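PDB 3HUL: homoserine kinase from Listeria monocytogenes, which probably catalyses the ATP-dependent phosphorylation of L-homoserine to O-phospho-L-homoserine, a late step in threonine biosynthesis. Local coordinates for residues A[12-17]-A[208-213]; A[18-23]-A[135-140]; A[27-32]-A[74-79]; A[55-60]-A[91-96]; A[228-233]-A[265-270]. One frame throughout, in Å; residues are numbered along the deposited sequence.

Interaction 1 (A[12-17]-A[208-213])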
# COMPACT_ATOMS: atom_id res chain seq x y z
N ALA A 12 -20.62 -4.97 8.57
CA ALA A 12 -19.78 -6.14 8.57
C ALA A 12 -20.18 -7.06 7.42
O ALA A 12 -21.16 -6.79 6.72
CB ALA A 12 -19.90 -6.86 9.90
N ASN A 13 -19.42 -8.13 7.22
CA ASN A 13 -19.76 -9.15 6.23
C ASN A 13 -19.73 -8.50 4.85
O ASN A 13 -20.59 -8.75 4.01
CB ASN A 13 -21.14 -9.77 6.57
CG ASN A 13 -21.51 -10.96 5.68
OD1 ASN A 13 -22.70 -11.24 5.44
ND2 ASN A 13 -20.50 -11.67 5.19
N LEU A 14 -18.72 -7.64 4.64
CA LEU A 14 -18.50 -6.95 3.38
C LEU A 14 -18.20 -7.96 2.28
O LEU A 14 -17.18 -8.64 2.32
CB LEU A 14 -17.31 -5.98 3.48
CG LEU A 14 -17.47 -4.46 3.70
CD1 LEU A 14 -16.17 -3.78 3.22
CD2 LEU A 14 -18.66 -3.86 2.97
N GLY A 15 -19.11 -8.06 1.32
CA GLY A 15 -19.04 -9.08 0.29
C GLY A 15 -18.98 -10.50 0.86
O GLY A 15 -19.65 -10.80 1.85
N PRO A 16 -18.14 -11.36 0.26
CA PRO A 16 -17.97 -12.66 0.84
C PRO A 16 -16.95 -12.64 1.98
O PRO A 16 -16.53 -13.70 2.42
CB PRO A 16 -17.48 -13.51 -0.34
CG PRO A 16 -17.46 -12.58 -1.53
CD PRO A 16 -17.31 -11.23 -0.94
N GLY A 17 -16.61 -11.46 2.50
CA GLY A 17 -15.79 -11.36 3.72
C GLY A 17 -16.54 -11.71 5.00
O GLY A 17 -16.48 -10.99 6.00
N GLU A 208 -18.19 -5.18 -7.69
CA GLU A 208 -18.60 -6.40 -8.37
C GLU A 208 -18.42 -7.66 -7.51
O GLU A 208 -19.30 -8.54 -7.48
CB GLU A 208 -17.80 -6.50 -9.66
CG GLU A 208 -18.28 -7.55 -10.67
CD GLU A 208 -17.75 -7.28 -12.08
OE1 GLU A 208 -16.95 -6.31 -12.26
OE2 GLU A 208 -18.12 -8.03 -13.01
N MET A 209 -17.28 -7.78 -6.83
CA MET A 209 -17.05 -8.92 -5.94
C MET A 209 -17.96 -8.80 -4.70
O MET A 209 -18.53 -9.77 -4.24
CB MET A 209 -15.56 -9.02 -5.51
CG MET A 209 -14.55 -9.21 -6.70
SD MET A 209 -14.73 -10.75 -7.66
CE MET A 209 -15.75 -10.23 -9.01
N MET A 210 -18.08 -7.59 -4.19
CA MET A 210 -18.82 -7.33 -2.99
C MET A 210 -20.31 -7.76 -3.12
O MET A 210 -20.92 -8.14 -2.13
CB MET A 210 -18.68 -5.85 -2.65
CG MET A 210 -19.17 -5.43 -1.29
SD MET A 210 -19.12 -3.62 -1.08
CE MET A 210 -17.57 -3.21 -1.81
N GLU A 211 -20.86 -7.71 -4.33
CA GLU A 211 -22.28 -8.06 -4.57
C GLU A 211 -22.59 -9.56 -4.62
O GLU A 211 -23.75 -9.94 -4.55
CB GLU A 211 -22.82 -7.38 -5.84
CG GLU A 211 -23.00 -5.88 -5.67
CD GLU A 211 -23.74 -5.19 -6.80
OE1 GLU A 211 -23.63 -5.60 -7.98
OE2 GLU A 211 -24.44 -4.21 -6.49
N ARG A 212 -21.57 -10.41 -4.74
CA ARG A 212 -21.79 -11.86 -4.70
C ARG A 212 -21.88 -12.39 -3.25
O ARG A 212 -21.12 -11.99 -2.37
CB ARG A 212 -20.71 -12.57 -5.52
CG ARG A 212 -20.44 -11.87 -6.84
CD ARG A 212 -20.36 -12.81 -8.01
NE ARG A 212 -20.07 -12.09 -9.25
CZ ARG A 212 -20.16 -12.60 -10.47
NH1 ARG A 212 -20.55 -13.86 -10.66
NH2 ARG A 212 -19.87 -11.84 -11.52
N ASP A 213 -22.85 -13.27 -2.98
CA ASP A 213 -23.07 -13.71 -1.59
C ASP A 213 -22.19 -14.90 -1.19
O ASP A 213 -21.24 -14.74 -0.40
CB ASP A 213 -24.57 -13.97 -1.30
CG ASP A 213 -25.20 -15.01 -2.24
OD1 ASP A 213 -24.46 -15.73 -2.96
OD2 ASP A 213 -26.46 -15.11 -2.24
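The CD2 methyl of Leu14 meets the sulfur of Met210. Leu14 CD2 lies 4.1 Å from Met210 SD, and the two chains run slantwise to one another. Met210 holds CG trans to its own backbone N (chi1 -169°). This brings CG alongside the backbone of Gly15, 3.7 Å from Gly15 N. Gly15 is the point of closest backbone approach. Lacking a side chain, it brings its CA to 3.2 Å from Met210 O, in a CA-H...O contact. Its positive phi suits the first corner of the type II' turn from Leu14 to Gly17. Pro16 occupies the second corner. Its ring rests on main-chain oxygens: CD is 3.8 Å from Met209 O, and CG is 3.8 Å from Arg212 O. Gly17 N closes the turn on Leu14 O at 2.9 Å. No hydrogen bond joins the two segments, so the contact rests on packing and the CA-H...O approach. The sequence of the loop is consistent with the first conserved motif of GHMP kinases. It links strands 3-12 and 21-25 and abuts the end of helix 203-210. Leu14 and Met210 both reach Phe254 of strand 251-255, while Pro16 and Met209 both touch Ile190 of helix 181-198.

Interaction 2 (A[18-23]-A[135-140])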
# COMPACT_ATOMS: atom_id res chain seq x y z
N PHE A 18 -17.24 -12.86 4.96
CA PHE A 18 -18.07 -13.32 6.07
C PHE A 18 -17.30 -13.47 7.37
O PHE A 18 -16.26 -14.14 7.40
CB PHE A 18 -18.81 -14.61 5.69
CG PHE A 18 -19.93 -14.95 6.64
CD1 PHE A 18 -21.18 -14.32 6.52
CD2 PHE A 18 -19.73 -15.86 7.67
CE1 PHE A 18 -22.23 -14.62 7.41
CE2 PHE A 18 -20.76 -16.16 8.57
CZ PHE A 18 -22.01 -15.55 8.43
N ASP A 19 -17.80 -12.85 8.44
CA ASP A 19 -17.10 -12.84 9.73
C ASP A 19 -15.63 -12.35 9.62
O ASP A 19 -14.75 -12.73 10.42
CB ASP A 19 -17.16 -14.22 10.42
CG ASP A 19 -18.51 -14.50 11.08
OD1 ASP A 19 -19.43 -13.64 11.05
OD2 ASP A 19 -18.65 -15.61 11.65
N SER A 20 -15.36 -11.49 8.63
CA SER A 20 -14.00 -11.09 8.36
C SER A 20 -13.82 -9.60 8.09
O SER A 20 -13.01 -8.94 8.76
CB SER A 20 -13.42 -11.92 7.22
OG SER A 20 -12.10 -11.49 6.94
N CYS A 21 -14.53 -9.08 7.09
CA CYS A 21 -14.35 -7.69 6.68
C CYS A 21 -15.47 -6.79 7.20
O CYS A 21 -16.67 -7.13 7.14
CB CYS A 21 -14.26 -7.60 5.14
SG CYS A 21 -12.91 -8.59 4.41
N GLY A 22 -15.08 -5.61 7.67
CA GLY A 22 -16.04 -4.65 8.16
C GLY A 22 -15.45 -3.27 8.16
O GLY A 22 -14.23 -3.10 8.07
N LEU A 23 -16.33 -2.29 8.33
CA LEU A 23 -16.02 -0.90 7.98
C LEU A 23 -16.80 -0.00 8.93
O LEU A 23 -18.02 -0.19 9.08
CB LEU A 23 -16.42 -0.65 6.50
CG LEU A 23 -16.23 0.72 5.81
CD1 LEU A 23 -14.75 1.11 5.73
CD2 LEU A 23 -16.79 0.66 4.41
N TRP A 135 -11.40 0.43 7.81
CA TRP A 135 -11.71 -0.89 7.22
C TRP A 135 -10.79 -1.91 7.86
O TRP A 135 -9.55 -1.72 7.88
CB TRP A 135 -11.59 -0.83 5.69
CG TRP A 135 -11.60 -2.16 4.98
CD1 TRP A 135 -12.40 -3.23 5.25
CD2 TRP A 135 -10.75 -2.55 3.90
NE1 TRP A 135 -12.10 -4.27 4.40
CE2 TRP A 135 -11.09 -3.88 3.57
CE3 TRP A 135 -9.77 -1.89 3.15
CZ2 TRP A 135 -10.47 -4.58 2.51
CZ3 TRP A 135 -9.12 -2.59 2.12
CH2 TRP A 135 -9.48 -3.93 1.82
N VAL A 136 -11.38 -2.96 8.44
CA VAL A 136 -10.60 -4.03 9.07
C VAL A 136 -10.88 -5.36 8.40
O VAL A 136 -12.04 -5.72 8.19
CB VAL A 136 -10.87 -4.16 10.59
CG1 VAL A 136 -9.86 -5.22 11.26
CG2 VAL A 136 -10.72 -2.82 11.24
N VAL A 137 -9.80 -6.05 8.01
CA VAL A 137 -9.88 -7.43 7.57
C VAL A 137 -9.43 -8.30 8.74
O VAL A 137 -8.32 -8.13 9.27
CB VAL A 137 -8.99 -7.70 6.33
CG1 VAL A 137 -8.97 -9.21 5.95
CG2 VAL A 137 -9.39 -6.84 5.17
N GLY A 138 -10.29 -9.23 9.14
CA GLY A 138 -10.09 -9.96 10.38
C GLY A 138 -10.29 -11.44 10.27
O GLY A 138 -10.90 -11.95 9.31
N ALA A 139 -9.75 -12.15 11.25
CA ALA A 139 -10.00 -13.59 11.41
C ALA A 139 -10.03 -13.94 12.90
O ALA A 139 -9.16 -13.54 13.69
CB ALA A 139 -8.98 -14.42 10.66
N LYS A 140 -11.08 -14.64 13.29
CA LYS A 140 -11.22 -15.11 14.66
C LYS A 140 -11.08 -16.62 14.56
O LYS A 140 -11.89 -17.27 13.91
CB LYS A 140 -12.58 -14.70 15.23
CG LYS A 140 -12.70 -15.00 16.73
CD LYS A 140 -13.81 -14.22 17.38
CE LYS A 140 -13.89 -14.59 18.84
NZ LYS A 140 -14.43 -15.96 18.99
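Ser20 and Gly138 are joined by two hydrogen bonds. Ser20 OG, anti to the backbone N (chi1 179°), donates to Gly138 O at 2.7 Å, within the plane of that carbonyl. Gly138 N returns a bond to Ser20 O at 2.8 Å. This one is bent, 131° at the hydrogen, and the donor stands above the carbonyl plane. Ser20 OG also lies in hydrogen-bonding contact with Asn192 OD1 of the second subunit. Gly22 and Val136 form a regular hydrogen-bonded antiparallel pair. Gly22 N gives to Val136 O at 3.1 Å, and Val136 N gives to Gly22 O at 2.9 Å. Gly22 O also sits in the plane of the Trp135 ring at its edge, 3.4 Å from CD1. Trp135 NE1 is buried without a partner; the nearest atom across the contact is Cys21 CB at 4.0 Å. On the same face Cys21 SG touches Val137 CG2 at 4.0 Å, and Leu23 CD1 packs on Trp135 CB at 3.7 Å. Ile195 of helix 181-198 packs against Cys21, Trp135 and Val137. The pair is an antiparallel step of the main mixed sheet, part of the ribosomal protein S5-like fold of the GHMP kinase N-terminal domain.

Interaction 3 (A[27-32]-A[74-79])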
# COMPACT_ATOMS: atom_id res chain seq x y z
N LEU A 27 -22.01 7.10 12.06
CA LEU A 27 -23.16 7.18 12.97
C LEU A 27 -22.58 6.75 14.30
O LEU A 27 -21.63 5.95 14.31
CB LEU A 27 -24.29 6.25 12.56
CG LEU A 27 -25.12 6.58 11.32
CD1 LEU A 27 -26.03 5.39 11.01
CD2 LEU A 27 -25.94 7.91 11.47
N TYR A 28 -23.10 7.29 15.39
CA TYR A 28 -22.44 7.16 16.70
C TYR A 28 -23.33 6.78 17.86
O TYR A 28 -24.50 7.14 17.90
CB TYR A 28 -21.66 8.43 17.07
CG TYR A 28 -20.77 8.89 15.95
CD1 TYR A 28 -19.54 8.26 15.70
CD2 TYR A 28 -21.16 9.93 15.11
CE1 TYR A 28 -18.73 8.67 14.68
CE2 TYR A 28 -20.37 10.34 14.08
CZ TYR A 28 -19.15 9.71 13.87
OH TYR A 28 -18.34 10.11 12.84
N LEU A 29 -22.74 6.01 18.75
CA LEU A 29 -23.24 5.77 20.08
C LEU A 29 -22.36 6.64 20.93
O LEU A 29 -21.12 6.48 20.91
CB LEU A 29 -23.14 4.28 20.43
CG LEU A 29 -23.39 3.71 21.85
CD1 LEU A 29 -24.09 4.66 22.78
CD2 LEU A 29 -24.13 2.39 21.78
N THR A 30 -22.98 7.59 21.61
CA THR A 30 -22.30 8.51 22.51
C THR A 30 -22.77 8.38 23.97
O THR A 30 -23.96 8.57 24.28
CB THR A 30 -22.47 9.99 22.07
OG1 THR A 30 -22.08 10.13 20.69
CG2 THR A 30 -21.59 10.90 22.93
N LEU A 31 -21.84 8.07 24.86
CA LEU A 31 -22.10 8.04 26.30
C LEU A 31 -21.49 9.23 27.00
O LEU A 31 -20.33 9.58 26.76
CB LEU A 31 -21.53 6.78 26.94
CG LEU A 31 -22.17 5.45 26.58
CD1 LEU A 31 -21.29 4.32 27.11
CD2 LEU A 31 -23.58 5.35 27.13
N ASP A 32 -22.27 9.82 27.91
CA ASP A 32 -21.83 10.92 28.77
C ASP A 32 -21.90 10.42 30.22
O ASP A 32 -22.98 10.25 30.76
CB ASP A 32 -22.75 12.14 28.53
CG ASP A 32 -22.29 13.42 29.25
OD1 ASP A 32 -22.75 14.51 28.83
OD2 ASP A 32 -21.51 13.35 30.22
N LEU A 74 -25.63 7.80 33.63
CA LEU A 74 -25.04 8.04 32.29
C LEU A 74 -26.10 8.62 31.40
O LEU A 74 -27.29 8.42 31.64
CB LEU A 74 -24.51 6.75 31.66
CG LEU A 74 -23.60 5.86 32.52
CD1 LEU A 74 -24.40 4.71 33.11
CD2 LEU A 74 -22.45 5.31 31.72
N VAL A 75 -25.67 9.34 30.37
CA VAL A 75 -26.56 9.86 29.33
C VAL A 75 -26.07 9.30 27.99
O VAL A 75 -24.88 9.35 27.70
CB VAL A 75 -26.55 11.41 29.27
CG1 VAL A 75 -27.66 11.93 28.36
CG2 VAL A 75 -26.66 12.02 30.69
N MET A 76 -27.02 8.80 27.19
CA MET A 76 -26.74 8.09 25.93
C MET A 76 -27.41 8.78 24.75
O MET A 76 -28.63 8.97 24.76
CB MET A 76 -27.25 6.64 26.01
CG MET A 76 -26.33 5.59 25.38
SD MET A 76 -27.08 4.28 24.37
CE MET A 76 -28.00 3.33 25.56
N THR A 77 -26.62 9.16 23.76
CA THR A 77 -27.11 9.57 22.44
C THR A 77 -26.70 8.46 21.48
O THR A 77 -25.57 7.96 21.55
CB THR A 77 -26.49 10.93 22.00
OG1 THR A 77 -27.00 11.98 22.81
CG2 THR A 77 -26.80 11.25 20.55
N CYS A 78 -27.61 8.05 20.61
CA CYS A 78 -27.30 7.00 19.65
C CYS A 78 -28.18 7.14 18.43
O CYS A 78 -29.39 6.97 18.51
CB CYS A 78 -27.46 5.61 20.26
SG CYS A 78 -26.79 4.28 19.19
N ASP A 79 -27.55 7.47 17.31
CA ASP A 79 -28.25 7.54 16.03
C ASP A 79 -27.93 6.34 15.12
O ASP A 79 -28.20 6.37 13.92
CB ASP A 79 -28.09 8.92 15.35
CG ASP A 79 -26.66 9.20 14.85
OD1 ASP A 79 -25.67 8.65 15.39
OD2 ASP A 79 -26.54 10.02 13.91
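Leu31 and Met76 lie side by side and point the same way. Leu31 CD2 presses on Met76 CG at 3.3 Å, tighter than ordinary van der Waals contact. Leu29 comes at Met76 from another direction, its side chain slanting over the methionine. Leu29 CD1 reaches Met76 SD at 3.4 Å, where the bend at chi2 of the methionine (-137°) places the sulfur. Leu29 CB also touches Cys78 SG at 3.9 Å, so a row of leucine, methionine and cysteine forms one face. On the other face Thr30 stands beside Thr77 and Asp32 beside Val75, each pair meeting through CB atoms. Asp79 ends the pairing with its side chain. Its CG sits between the backbone N and carbonyl carbon (chi1 69°). This turns OD1 to accept from Tyr28 N at 2.9 Å, nearly straight at 173°. Asp79 N donates back to Tyr28 O at 3.1 Å. The other carboxylate oxygen, OD2, rests 3.3 Å from Leu27 CD2. Backbone bonds in both directions between Thr30 and Thr77, and between Asp32 and Val75, make this a regular antiparallel strand pair of the mixed sheet. Strand 27-36 is flanked on its other edge by strand 3-12, and strand 72-78 by strand 41-43. Helix 88-103 packs on the leucine face, with Ala92 against Leu29 and Ala95 against Leu31.

Interaction 4 (A[55-60]-A[91-96]); sequences TNVIIE and AAVVAG
Ile58 meets the flat peptide groups of helix 88-103; no aromatic ring takes part. Its CG1 lies 3.6 Å from Ala92 O, and its CG2 is 3.7 Å from both Gly96 N and CA. The other flat group is the Asn56 amide, and both its polar atoms are bonded within its own side of the contact. Asn56 OD1 accepts from Ile58 N at 2.9 Å, in the plane of the amide carbonyl, as the N-cap of helix 57-65. Asn56 ND2 is bonded to Pro51 O. The cap fixes the first turn, from which Val57 and Ile58 reach across. In Ile58, CG1 is trans to the carbonyl carbon (chi1 -54°), which carries it to Ala92 CB at 3.7 Å. Val57 CG1 reaches the same Ala92 CB at 3.8 Å and slants over Val93 CG2 at 3.9 Å. The backbones come closest at Gly96. Having no side chain, Gly96 lets its CA come against Ile58 O at 3.2 Å, a CA-H...O contact. Helix 88-103 begins in the predicted ATP-binding segment, which includes Ala91. No hydrogen bond crosses the interface. Small residues of helix 88-103 (Ala92, Ala95, Gly96), joined by Val93, against Val57 and Ile58 imply close apolar packing.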
# COMPACT_ATOMS: atom_id res chain seq x y z
N THR A 55 -29.10 -3.99 33.19
CA THR A 55 -29.34 -5.05 32.19
C THR A 55 -29.05 -4.56 30.77
O THR A 55 -28.84 -5.37 29.87
CB THR A 55 -30.75 -5.72 32.29
OG1 THR A 55 -31.79 -4.73 32.26
CG2 THR A 55 -30.87 -6.58 33.58
N ASN A 56 -29.03 -3.24 30.57
CA ASN A 56 -28.50 -2.68 29.34
C ASN A 56 -27.16 -3.32 29.00
O ASN A 56 -26.29 -3.48 29.88
CB ASN A 56 -28.35 -1.16 29.42
CG ASN A 56 -27.95 -0.56 28.09
OD1 ASN A 56 -26.85 -0.81 27.59
ND2 ASN A 56 -28.85 0.21 27.49
N VAL A 57 -27.02 -3.68 27.72
CA VAL A 57 -25.83 -4.36 27.19
C VAL A 57 -24.51 -3.69 27.62
O VAL A 57 -23.58 -4.36 28.09
CB VAL A 57 -25.97 -4.49 25.64
CG1 VAL A 57 -24.65 -4.76 24.96
CG2 VAL A 57 -26.99 -5.59 25.29
N ILE A 58 -24.45 -2.36 27.49
CA ILE A 58 -23.29 -1.56 27.88
C ILE A 58 -22.86 -1.84 29.31
O ILE A 58 -21.69 -2.15 29.57
CB ILE A 58 -23.59 -0.04 27.72
CG1 ILE A 58 -24.08 0.26 26.30
CG2 ILE A 58 -22.37 0.80 28.10
CD1 ILE A 58 -24.61 1.62 26.09
N ILE A 59 -23.81 -1.77 30.23
CA ILE A 59 -23.53 -1.99 31.65
C ILE A 59 -23.17 -3.45 31.98
O ILE A 59 -22.18 -3.69 32.70
CB ILE A 59 -24.69 -1.43 32.55
CG1 ILE A 59 -24.92 0.05 32.22
CG2 ILE A 59 -24.35 -1.59 34.04
CD1 ILE A 59 -26.27 0.62 32.64
N GLU A 60 -23.92 -4.42 31.45
CA GLU A 60 -23.58 -5.85 31.66
C GLU A 60 -22.20 -6.15 31.13
O GLU A 60 -21.43 -6.93 31.74
CB GLU A 60 -24.57 -6.81 30.96
CG GLU A 60 -26.06 -6.62 31.27
CD GLU A 60 -26.92 -7.84 30.88
OE1 GLU A 60 -26.98 -8.17 29.67
OE2 GLU A 60 -27.53 -8.46 31.78
N ALA A 91 -21.57 -1.73 18.82
CA ALA A 91 -21.15 -0.44 19.38
C ALA A 91 -21.40 -0.38 20.90
O ALA A 91 -20.56 0.20 21.65
CB ALA A 91 -21.84 0.73 18.68
N ALA A 92 -22.50 -0.99 21.35
CA ALA A 92 -22.85 -1.01 22.78
C ALA A 92 -21.85 -1.86 23.56
O ALA A 92 -21.38 -1.44 24.63
CB ALA A 92 -24.34 -1.47 23.01
N VAL A 93 -21.48 -3.02 23.02
CA VAL A 93 -20.47 -3.88 23.63
C VAL A 93 -19.12 -3.14 23.75
O VAL A 93 -18.52 -3.08 24.83
CB VAL A 93 -20.29 -5.20 22.85
CG1 VAL A 93 -19.03 -5.93 23.33
CG2 VAL A 93 -21.56 -6.11 22.95
N VAL A 94 -18.66 -2.57 22.65
CA VAL A 94 -17.44 -1.75 22.67
C VAL A 94 -17.54 -0.59 23.68
O VAL A 94 -16.59 -0.32 24.39
CB VAL A 94 -17.09 -1.25 21.24
CG1 VAL A 94 -15.94 -0.20 21.27
CG2 VAL A 94 -16.79 -2.44 20.35
N ALA A 95 -18.67 0.08 23.74
CA ALA A 95 -18.88 1.15 24.71
C ALA A 95 -18.77 0.68 26.17
O ALA A 95 -18.20 1.39 27.01
CB ALA A 95 -20.22 1.82 24.46
N GLY A 96 -19.29 -0.52 26.46
CA GLY A 96 -19.18 -1.11 27.79
C GLY A 96 -17.76 -1.46 28.14
O GLY A 96 -17.32 -1.29 29.27

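Interaction 5 (A[228-233]-A[265-270]); sequences AQIRDV and TSLQTL
Val233 and Leu270 face each other through torsions that send their branches across the gap. In Leu270, CG lies anti to the carbonyl carbon (chi1 -59°), and its methyls extend to helix 227-235. Val233 has CG1 trans to the backbone N (chi1 169°), which splits its methyls between two leucines. Val233 CG1 meets Leu267 CD2 at 4.0 Å, and Val233 CG2 meets Leu270 CD2 at 4.2 Å. In both pairs the two side chains run antiparallel alongside one another. Gln229, its chain extended beyond CG, runs past Leu270 with NE2 3.8 Å from Leu270 CD2. Its other amide atom, OE1, is bonded to His226 ND1. Ile230 lies on the sheet side of these groups, with CG2 4.2 Å from Leu267 CD2 and CG1 4.2 Å from Leu270 CD1. The contact is mainly apolar, and no hydrogen bond joins the segments. Within 265-270, Thr269 OG1 donates to Ser266 O at 2.7 Å, an oxygen that also takes Thr269 N. The two helices pack on one face of the four-stranded antiparallel sheet. Its 2-3-1-4 strand order and helical cover are consistent with the ferredoxin-like C-terminal domain of GHMP kinases. Ile230 and Leu267 both rest on Phe160 of strand 156-161 and Val253 of strand 251-255.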
# COMPACT_ATOMS: atom_id res chain seq x y z
N ALA A 228 -32.28 -5.30 -6.79
CA ALA A 228 -32.00 -5.20 -8.23
C ALA A 228 -32.27 -3.79 -8.75
O ALA A 228 -31.50 -3.26 -9.55
CB ALA A 228 -32.80 -6.23 -9.02
N GLN A 229 -33.38 -3.20 -8.29
CA GLN A 229 -33.82 -1.88 -8.71
C GLN A 229 -32.88 -0.79 -8.18
O GLN A 229 -32.52 0.13 -8.90
CB GLN A 229 -35.26 -1.64 -8.21
CG GLN A 229 -35.77 -0.20 -8.23
CD GLN A 229 -36.99 0.00 -7.33
OE1 GLN A 229 -37.11 -0.63 -6.27
NE2 GLN A 229 -37.90 0.88 -7.74
N ILE A 230 -32.50 -0.91 -6.91
CA ILE A 230 -31.53 -0.02 -6.29
C ILE A 230 -30.19 -0.10 -7.03
O ILE A 230 -29.64 0.93 -7.40
CB ILE A 230 -31.38 -0.32 -4.78
CG1 ILE A 230 -32.64 0.13 -4.03
CG2 ILE A 230 -30.10 0.36 -4.20
CD1 ILE A 230 -32.68 -0.28 -2.57
N ARG A 231 -29.70 -1.31 -7.28
CA ARG A 231 -28.52 -1.55 -8.12
C ARG A 231 -28.57 -0.88 -9.48
O ARG A 231 -27.66 -0.14 -9.85
CB ARG A 231 -28.30 -3.05 -8.34
CG ARG A 231 -27.35 -3.65 -7.37
CD ARG A 231 -27.26 -5.17 -7.43
NE ARG A 231 -26.72 -5.62 -6.15
CZ ARG A 231 -26.90 -6.81 -5.59
NH1 ARG A 231 -27.63 -7.73 -6.19
NH2 ARG A 231 -26.36 -7.07 -4.41
N ASP A 232 -29.64 -1.16 -10.23
CA ASP A 232 -29.82 -0.61 -11.57
C ASP A 232 -29.65 0.89 -11.57
O ASP A 232 -28.87 1.43 -12.35
CB ASP A 232 -31.22 -0.93 -12.13
CG ASP A 232 -31.35 -2.37 -12.57
OD1 ASP A 232 -30.32 -3.06 -12.70
OD2 ASP A 232 -32.50 -2.82 -12.78
N VAL A 233 -30.36 1.55 -10.67
CA VAL A 233 -30.34 3.00 -10.54
C VAL A 233 -28.99 3.57 -10.09
O VAL A 233 -28.48 4.52 -10.70
CB VAL A 233 -31.44 3.45 -9.56
CG1 VAL A 233 -31.27 4.93 -9.19
CG2 VAL A 233 -32.83 3.11 -10.15
N THR A 265 -30.35 12.00 -3.42
CA THR A 265 -31.51 12.62 -4.08
C THR A 265 -32.17 11.67 -5.06
O THR A 265 -33.36 11.40 -4.96
CB THR A 265 -31.09 13.98 -4.75
OG1 THR A 265 -30.56 14.80 -3.72
CG2 THR A 265 -32.30 14.71 -5.40
N SER A 266 -31.37 11.15 -5.98
CA SER A 266 -31.82 10.17 -6.95
C SER A 266 -32.48 8.90 -6.34
O SER A 266 -33.51 8.40 -6.83
CB SER A 266 -30.62 9.78 -7.77
OG SER A 266 -31.01 9.13 -8.94
N LEU A 267 -31.87 8.35 -5.29
CA LEU A 267 -32.42 7.12 -4.69
C LEU A 267 -33.69 7.40 -3.88
O LEU A 267 -34.56 6.56 -3.80
CB LEU A 267 -31.37 6.39 -3.84
CG LEU A 267 -30.24 5.77 -4.68
CD1 LEU A 267 -28.97 5.64 -3.86
CD2 LEU A 267 -30.61 4.43 -5.29
N GLN A 268 -33.75 8.58 -3.26
CA GLN A 268 -34.96 9.08 -2.64
C GLN A 268 -36.18 9.14 -3.56
O GLN A 268 -37.30 9.13 -3.07
CB GLN A 268 -34.70 10.46 -2.02
CG GLN A 268 -33.94 10.35 -0.71
CD GLN A 268 -33.41 11.65 -0.16
OE1 GLN A 268 -33.27 12.65 -0.87
NE2 GLN A 268 -33.07 11.63 1.12
N THR A 269 -35.99 9.17 -4.89
CA THR A 269 -37.15 9.20 -5.81
C THR A 269 -37.84 7.85 -5.95
O THR A 269 -38.91 7.76 -6.55
CB THR A 269 -36.82 9.71 -7.25
OG1 THR A 269 -36.00 8.75 -7.92
CG2 THR A 269 -36.16 11.09 -7.25
N LEU A 270 -37.22 6.79 -5.43
CA LEU A 270 -37.79 5.44 -5.55
C LEU A 270 -38.96 5.22 -4.58
O LEU A 270 -39.76 4.30 -4.77
CB LEU A 270 -36.71 4.36 -5.37
CG LEU A 270 -35.56 4.42 -6.38
CD1 LEU A 270 -34.45 3.41 -6.02
CD2 LEU A 270 -36.09 4.20 -7.80

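In the fold
Interactions 2 and 3 share the mixed sheet, interaction 4 lies on it beside interaction 3, and interaction 5 sits on the separate antiparallel sheet; interaction 1 bridges the two. Interactions 3 and 4 have centres 11 Å apart, and their segments alternate along the chain. Interactions 1 and 2 are also 11 Å apart and touch each other, and both reach the second subunit. Interaction 1 spans the longest loop, and interactions 2, 3 and 4 are nested within it, so it ties the start of the chain to the C-terminal region. Interaction 5 follows in series, linked to interaction 1 by the Glu211-Arg231 salt bridge. Interactions 4 and 5 are about 36 Å apart, centre to centre.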